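Local coordinates for protein dihydrodipicolinate synthase (Agrobacterium tumefaciens, PDB 3B4U) that probably catalyses the aldol-type condensation of pyruvate with aspartate semialdehyde in lysine biosynthesis, at residues 77-82 with 88-93; 124-129 with 162-167. All blocks are in the same frame, centred on the assembly; numbering follows the deposited sequence.

How the interactions relate
Both contacts lie in the parallel beta/alpha barrel, on the same side of the chain's centre, with their own centres about 12 Å apart. They follow one another along the chain: interaction 1 joins strand 75-79 to helix 84-96, and interaction 2, which opens only after it, joins helix 115-129 to the start of strand 165-170. The two strands belong to the same sheet, separated in it by strands 101-104 and 136-140, while the two helices are neighbours outside it. There the contacts touch directly, Ser91 CB lying 3.6 Å from Ile129 CD1 and Ala88 CB 3.5 Å from Lys128 CG, so helices 84-96 and 115-129 pack against each other where the two contacts meet.

Interaction 1: residues 77-82 with 88-93; sequences TGVLVD and ADQSAE. With MG (magnesium ion), chain C.
Within the beta-alpha-beta unit formed by strand 75-79, helix 84-96 and strand 101-104, Val79 and Val81 meet Gln90 and Ser91 of the helix that follows them. The axes of strand 77-79 and helix 88-93 run almost antiparallel, at 170° and 8.8 Å, as the return of a right-handed crossover in a TIM barrel requires. Val79 carries the strand side: CG1 is 3.7 Å from Gln90 OE1, and CG2, beside the backbone N because CG1 is anti to it (chi1 174°), reaches both Gln90 CB and Ser91 OG. That hydroxyl has its hydrogen bond within the helix, to the carbonyl of Ala87, so its meeting with the valine methyl is van der Waals contact. The Gln90 chain is extended beyond CG (chi2 -173°), which carries the amide alongside Val79 in the opposite sense to the valine and on to Val81, whose CG1 lies 3.6 Å from NE2. No direct hydrogen bond crosses the two segments. The polar link is a water that accepts from Leu80 N at 2.9 Å and donates to Gln90 OE1 at 2.7 Å, tying the amide oxygen to the backbone just beyond the strand end. In the loop beyond the strand's C-terminal end, Asp82 OD2 binds the magnesium ion at 2.1 Å, together with Asp82 OD2 of the second subunit. One of the metal-bound waters lies within hydrogen-bonding distance of both Leu80 O and Asp82 OD1, the latter also hydrogen-bonded to Ser108 N.

Interaction 2: residues 124-129 with 162-167; sequences AVFSKI and PGIVTG
Phe126, on the inner side of helix 115-129, meets Ile164 and Val165 where the chain enters strand 165-170 of the TIM barrel, so the contact joins an outer helix to the barrel sheet two strands further on from the strand that precedes it. Along 124-129 the regular helical bonding, Lys128 N to Ala124 O at 3.0 Å and Ile129 N to Val125 O at 2.9 Å, shows that the helix is still regular here. Ala124 turns to Ile84 on helix 84-96. Phe126 alone reaches across to 162-167, its CG beside the backbone N (chi1 -57°) and its ring directed at the strand. The ring also makes an edge-to-face contact with Phe161 and touches Leu104 of strand 101-104 and Ile136 of strand 136-140, which places it between helix and sheet. Further along, the last residues of the helix turn to helix 84-96 instead. Across the contact there is no hydrogen bond; what joins the segments is apolar contact with the Phe126 ring. Ile164 CG2 sits over one face as a CH-pi contact, 3.9 Å from the ring centroid and 12° off the normal, with Phe126 and Ile164 passing in opposite directions. Val165 crosses the Phe126 side chain at about a right angle, its CG2 meeting the far end of the ring obliquely, 3.5 Å from Phe126 CE2 and 3.6 Å from CZ.

Interaction 1: residues 77-82 with 88-93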
# COMPACT_ATOMS: atom_id res chain seq x y z
N THR B 77 13.05 -11.22 -5.06
CA THR B 77 12.04 -10.27 -5.48
C THR B 77 11.25 -9.74 -4.30
O THR B 77 10.66 -10.52 -3.54
CB THR B 77 11.08 -10.88 -6.51
OG1 THR B 77 10.43 -12.01 -5.97
CG2 THR B 77 11.82 -11.30 -7.75
N GLY B 78 11.16 -8.43 -4.18
CA GLY B 78 10.27 -7.80 -3.22
C GLY B 78 8.83 -7.89 -3.65
O GLY B 78 8.52 -7.75 -4.82
N VAL B 79 7.97 -8.14 -2.68
CA VAL B 79 6.51 -8.20 -2.85
C VAL B 79 5.95 -7.31 -1.76
O VAL B 79 6.14 -7.57 -0.59
CB VAL B 79 5.98 -9.65 -2.78
CG1 VAL B 79 4.46 -9.66 -2.82
CG2 VAL B 79 6.53 -10.47 -3.97
N LEU B 80 5.30 -6.23 -2.18
CA LEU B 80 4.95 -5.07 -1.36
C LEU B 80 3.50 -4.70 -1.54
O LEU B 80 3.16 -3.54 -1.65
CB LEU B 80 5.84 -3.88 -1.72
CG LEU B 80 7.36 -4.10 -1.71
CD1 LEU B 80 8.09 -2.80 -2.13
CD2 LEU B 80 7.88 -4.58 -0.34
N VAL B 81 2.62 -5.68 -1.62
CA VAL B 81 1.19 -5.48 -1.93
C VAL B 81 0.30 -5.78 -0.74
O VAL B 81 0.75 -6.20 0.35
CB VAL B 81 0.78 -6.28 -3.17
CG1 VAL B 81 1.56 -5.78 -4.38
CG2 VAL B 81 0.98 -7.76 -2.93
N ASP B 82 -0.99 -5.52 -0.91
CA ASP B 82 -1.89 -5.52 0.24
C ASP B 82 -2.92 -6.64 0.23
O ASP B 82 -3.59 -6.85 1.24
CB ASP B 82 -2.56 -4.17 0.37
CG ASP B 82 -1.53 -3.06 0.34
OD1 ASP B 82 -0.50 -3.22 1.05
OD2 ASP B 82 -1.72 -2.07 -0.40
N ALA B 88 0.34 -13.59 -3.25
CA ALA B 88 0.58 -14.95 -3.66
C ALA B 88 0.96 -15.07 -5.13
O ALA B 88 1.85 -15.81 -5.48
CB ALA B 88 -0.63 -15.80 -3.35
N ASP B 89 0.29 -14.31 -5.99
CA ASP B 89 0.56 -14.41 -7.42
C ASP B 89 1.98 -13.95 -7.73
O ASP B 89 2.71 -14.61 -8.45
CB ASP B 89 -0.44 -13.59 -8.23
CG ASP B 89 -1.81 -14.26 -8.37
OD1 ASP B 89 -1.99 -15.44 -7.95
OD2 ASP B 89 -2.70 -13.57 -8.89
N GLN B 90 2.38 -12.82 -7.15
CA GLN B 90 3.74 -12.29 -7.40
C GLN B 90 4.78 -13.25 -6.83
O GLN B 90 5.81 -13.53 -7.44
CB GLN B 90 3.92 -10.88 -6.81
CG GLN B 90 3.12 -9.80 -7.49
CD GLN B 90 3.45 -8.40 -6.97
OE1 GLN B 90 4.41 -8.21 -6.23
NE2 GLN B 90 2.69 -7.42 -7.41
N SER B 91 4.53 -13.76 -5.64
CA SER B 91 5.46 -14.70 -5.00
C SER B 91 5.59 -15.98 -5.82
O SER B 91 6.70 -16.44 -6.07
CB SER B 91 5.01 -15.03 -3.60
OG SER B 91 5.03 -13.90 -2.74
N ALA B 92 4.46 -16.56 -6.21
CA ALA B 92 4.49 -17.80 -6.98
C ALA B 92 5.22 -17.64 -8.30
O ALA B 92 5.99 -18.51 -8.71
CB ALA B 92 3.06 -18.33 -7.20
N GLU B 93 5.02 -16.53 -8.97
CA GLU B 93 5.68 -16.31 -10.25
C GLU B 93 7.19 -16.27 -10.09
O GLU B 93 7.89 -16.90 -10.81
CB GLU B 93 5.24 -14.99 -10.86
CG GLU B 93 3.87 -14.98 -11.41
CD GLU B 93 3.42 -13.58 -11.77
OE1 GLU B 93 4.28 -12.83 -12.21
OE2 GLU B 93 2.24 -13.30 -11.63
MG MG C . -0.30 -0.75 -1.23
O HOH W 1 5.11 -5.89 -5.02
O HOH W 2 1.21 -1.94 -0.53
O HOH W 3 0.00 0.37 0.50
O HOH W 4 -0.58 -1.88 -2.95

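Interaction 2: residues 124-129 with 162-167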
# COMPACT_ATOMS: atom_id res chain seq x y z
N ALA B 124 -2.63 -17.26 4.74
CA ALA B 124 -3.46 -17.30 3.54
C ALA B 124 -2.63 -17.13 2.27
O ALA B 124 -2.88 -17.79 1.27
CB ALA B 124 -4.55 -16.25 3.61
N VAL B 125 -1.63 -16.26 2.32
CA VAL B 125 -0.72 -16.09 1.18
C VAL B 125 0.01 -17.41 0.90
O VAL B 125 0.05 -17.85 -0.25
CB VAL B 125 0.29 -14.94 1.43
CG1 VAL B 125 1.37 -14.91 0.34
CG2 VAL B 125 -0.45 -13.61 1.46
N PHE B 126 0.54 -18.04 1.92
CA PHE B 126 1.29 -19.28 1.74
C PHE B 126 0.40 -20.39 1.20
O PHE B 126 0.83 -21.13 0.30
CB PHE B 126 1.98 -19.70 3.04
CG PHE B 126 2.91 -18.67 3.62
CD1 PHE B 126 3.50 -17.66 2.84
CD2 PHE B 126 3.15 -18.67 4.97
CE1 PHE B 126 4.29 -16.70 3.41
CE2 PHE B 126 3.95 -17.72 5.55
CZ PHE B 126 4.53 -16.74 4.75
N SER B 127 -0.82 -20.50 1.71
CA SER B 127 -1.77 -21.50 1.21
C SER B 127 -2.07 -21.27 -0.25
O SER B 127 -2.19 -22.23 -1.02
CB SER B 127 -3.06 -21.44 2.02
OG SER B 127 -4.00 -22.39 1.52
N LYS B 128 -2.26 -20.01 -0.64
CA LYS B 128 -2.57 -19.67 -2.01
C LYS B 128 -1.39 -19.93 -2.95
O LYS B 128 -1.58 -20.41 -4.08
CB LYS B 128 -3.02 -18.22 -2.08
CG LYS B 128 -3.51 -17.81 -3.44
CD LYS B 128 -4.75 -18.57 -3.87
CE LYS B 128 -5.37 -17.97 -5.13
NZ LYS B 128 -6.67 -18.65 -5.44
N ILE B 129 -0.17 -19.65 -2.52
CA ILE B 129 1.01 -20.02 -3.33
C ILE B 129 1.00 -21.53 -3.58
O ILE B 129 1.24 -21.98 -4.71
CB ILE B 129 2.33 -19.61 -2.65
CG1 ILE B 129 2.45 -18.08 -2.56
CG2 ILE B 129 3.53 -20.18 -3.41
CD1 ILE B 129 3.52 -17.63 -1.64
N PRO B 162 7.67 -24.09 8.52
CA PRO B 162 9.08 -24.41 8.35
C PRO B 162 9.45 -24.60 6.87
O PRO B 162 8.71 -25.22 6.13
CB PRO B 162 9.24 -25.69 9.18
CG PRO B 162 7.90 -26.30 9.16
CD PRO B 162 6.96 -25.14 9.28
N GLY B 163 10.58 -24.05 6.45
CA GLY B 163 10.99 -24.06 5.05
C GLY B 163 10.28 -23.06 4.16
O GLY B 163 10.71 -22.86 2.99
N ILE B 164 9.16 -22.50 4.63
CA ILE B 164 8.46 -21.46 3.89
C ILE B 164 8.93 -20.11 4.42
O ILE B 164 9.45 -19.30 3.66
CB ILE B 164 6.94 -21.63 3.95
CG1 ILE B 164 6.49 -22.97 3.29
CG2 ILE B 164 6.27 -20.43 3.27
CD1 ILE B 164 5.08 -23.32 3.65
N VAL B 165 8.79 -19.88 5.70
CA VAL B 165 9.35 -18.67 6.32
C VAL B 165 10.78 -19.00 6.73
O VAL B 165 11.01 -19.77 7.67
CB VAL B 165 8.52 -18.18 7.49
CG1 VAL B 165 9.23 -17.01 8.20
CG2 VAL B 165 7.14 -17.75 6.98
N THR B 166 11.74 -18.48 5.96
CA THR B 166 13.13 -18.83 6.10
C THR B 166 13.99 -17.70 6.65
O THR B 166 15.17 -17.91 6.90
CB THR B 166 13.73 -19.36 4.80
OG1 THR B 166 13.69 -18.31 3.82
CG2 THR B 166 12.96 -20.59 4.28
N GLY B 167 13.42 -16.52 6.85
CA GLY B 167 14.21 -15.42 7.34
C GLY B 167 13.36 -14.20 7.55
O GLY B 167 12.15 -14.18 7.30